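Local coordinates for protein endoglycosidase (Bacteroides thetaiotaomicron, PDB 6Q64) that probably hydrolyses the glycosidic bonds of complex N-glycans, as a glycoside hydrolase family 18 endoglycosidase, at residues 131-136 with 140-145. The protein carries 1 engineered substitution. Sequence-based numbering, arbitrary orientation.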
# COMPACT_ATOMS: atom_id res chain seq x y z
N LEU A 131 3.01 -7.77 -1.68
CA LEU A 131 3.62 -7.78 -3.02
C LEU A 131 2.97 -6.68 -3.84
O LEU A 131 1.88 -6.29 -3.51
CB LEU A 131 3.45 -9.15 -3.66
CG LEU A 131 4.56 -10.13 -3.31
CD1 LEU A 131 4.63 -11.24 -4.35
CD2 LEU A 131 5.90 -9.41 -3.21
N CYS A 132 3.66 -6.21 -4.87
CA CYS A 132 3.32 -5.01 -5.64
C CYS A 132 4.10 -4.98 -6.94
O CYS A 132 5.26 -5.32 -6.91
CB CYS A 132 3.73 -3.75 -4.90
SG CYS A 132 3.34 -2.29 -5.88
N TRP A 133 3.46 -4.54 -8.01
CA TRP A 133 4.03 -4.43 -9.38
C TRP A 133 2.89 -4.10 -10.34
O TRP A 133 1.75 -4.41 -10.02
CB TRP A 133 4.78 -5.69 -9.81
CG TRP A 133 3.97 -6.91 -10.10
CD1 TRP A 133 3.12 -7.09 -11.15
CD2 TRP A 133 4.03 -8.19 -9.43
NE1 TRP A 133 2.62 -8.37 -11.16
CE2 TRP A 133 3.16 -9.07 -10.11
CE3 TRP A 133 4.71 -8.68 -8.30
CZ2 TRP A 133 2.95 -10.39 -9.70
CZ3 TRP A 133 4.51 -9.99 -7.90
CH2 TRP A 133 3.65 -10.83 -8.60
N ILE A 134 3.25 -3.46 -11.46
CA ILE A 134 2.31 -2.89 -12.46
C ILE A 134 1.55 -4.04 -13.11
O ILE A 134 2.18 -5.04 -13.47
CB ILE A 134 3.02 -2.03 -13.52
CG1 ILE A 134 3.37 -0.65 -12.98
CG2 ILE A 134 2.17 -1.93 -14.79
CD1 ILE A 134 4.38 0.11 -13.84
N ILE A 135 0.23 -3.89 -13.24
CA ILE A 135 -0.57 -4.85 -14.04
C ILE A 135 -1.04 -4.14 -15.31
O ILE A 135 -1.67 -3.02 -15.24
CB ILE A 135 -1.61 -5.55 -13.16
CG1 ILE A 135 -0.83 -6.53 -12.29
CG2 ILE A 135 -2.68 -6.24 -13.98
CD1 ILE A 135 -1.61 -7.17 -11.19
N GLN A 136 -0.54 -4.74 -16.40
CA GLN A 136 -0.55 -4.27 -17.81
C GLN A 136 -0.94 -5.48 -18.64
O GLN A 136 -2.09 -5.49 -19.11
CB GLN A 136 0.82 -3.71 -18.20
CG GLN A 136 1.08 -3.66 -19.70
CD GLN A 136 1.97 -2.51 -20.12
OE1 GLN A 136 1.81 -1.37 -19.66
NE2 GLN A 136 2.91 -2.79 -21.00
N ASP A 140 2.71 -11.14 -16.41
CA ASP A 140 3.55 -10.00 -15.99
C ASP A 140 4.28 -10.39 -14.71
O ASP A 140 3.60 -10.54 -13.69
CB ASP A 140 2.72 -8.72 -15.84
CG ASP A 140 2.87 -7.72 -16.99
OD1 ASP A 140 3.35 -8.10 -18.07
OD2 ASP A 140 2.50 -6.55 -16.80
N GLN A 141 5.60 -10.60 -14.80
CA GLN A 141 6.52 -10.81 -13.65
C GLN A 141 6.36 -12.22 -13.08
O GLN A 141 7.01 -12.49 -12.07
CB GLN A 141 6.25 -9.84 -12.49
CG GLN A 141 6.34 -8.36 -12.86
CD GLN A 141 7.77 -7.92 -13.06
OE1 GLN A 141 8.47 -7.61 -12.10
NE2 GLN A 141 8.22 -7.92 -14.30
N LEU A 142 5.50 -13.07 -13.64
CA LEU A 142 5.44 -14.50 -13.22
C LEU A 142 5.67 -15.37 -14.45
O LEU A 142 5.47 -16.60 -14.36
CB LEU A 142 4.09 -14.83 -12.56
CG LEU A 142 3.82 -14.22 -11.19
CD1 LEU A 142 2.51 -14.76 -10.63
CD2 LEU A 142 4.95 -14.49 -10.20
N THR A 143 6.09 -14.74 -15.55
CA THR A 143 6.27 -15.46 -16.83
C THR A 143 7.74 -15.87 -16.84
O THR A 143 8.62 -15.01 -16.78
CB THR A 143 5.60 -14.69 -18.00
OG1 THR A 143 6.15 -15.15 -19.23
CG2 THR A 143 5.68 -13.17 -17.92
N PRO A 144 8.05 -17.19 -16.82
CA PRO A 144 9.42 -17.67 -16.68
C PRO A 144 10.26 -17.34 -17.91
O PRO A 144 9.67 -17.05 -18.96
CB PRO A 144 9.28 -19.20 -16.50
CG PRO A 144 7.96 -19.56 -17.11
CD PRO A 144 7.10 -18.32 -16.95
N LYS A 145 11.60 -17.37 -17.74
CA LYS A 145 12.61 -17.50 -18.83
C LYS A 145 12.61 -16.24 -19.70
O LYS A 145 12.66 -15.12 -19.13
CB LYS A 145 12.29 -18.73 -19.71
CG LYS A 145 12.13 -20.06 -18.99
CD LYS A 145 13.44 -20.80 -18.77
CE LYS A 145 13.77 -20.98 -17.30
NZ LYS A 145 14.98 -21.81 -17.13
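Trp-133, near the end of strand 128-135, meets Asp-140, Gln-141 and Leu-142 of the loop that follows. Its CB points toward the loop, and with CG set between the backbone N and the carbonyl carbon (chi1 71°) the indole turns one face to Gln-141. The methylene carbons of Gln-141 lie over that face: CG stands 3.9 Å from the centroid of the five-membered ring, only 10° off its normal, a CH-pi contact, while CB sits above the middle of the indole. A glutamine suits this place because its aliphatic part covers the ring while the chain, bent at chi2, carries the amide onward, where OE1 accepts a hydrogen bond from Arg-107 NE. At the six-membered end, Trp-133 CH2 comes 4.2 Å from CD2 of Leu-142, whose side chain also packs on Ala-172 and Ile-173 of helix 162-179. The indole NE1 makes a weak hydrogen bond to Tyr-169 OH, and that hydroxyl also bonds Asp-140 O, tying ring and loop to the same helix. Replacing this tryptophan by an alanine is likely to leave the Gln-141 methylenes without the ring face they cover and Tyr-169 OH without the indole N-H. Farther along, Gln-136 N lies 3.6 Å from Asp-140 OD2. The short acidic side chain of Asp-140 suits its place, since its OD2 also accepts a weak hydrogen bond from Asp-137 N. The loop thus folds back over a tryptophan buried against Phe-185 of neighbouring strand 184-189 and Ile-173 of helix 162-179, as in the beta-alpha units of a TIM barrel.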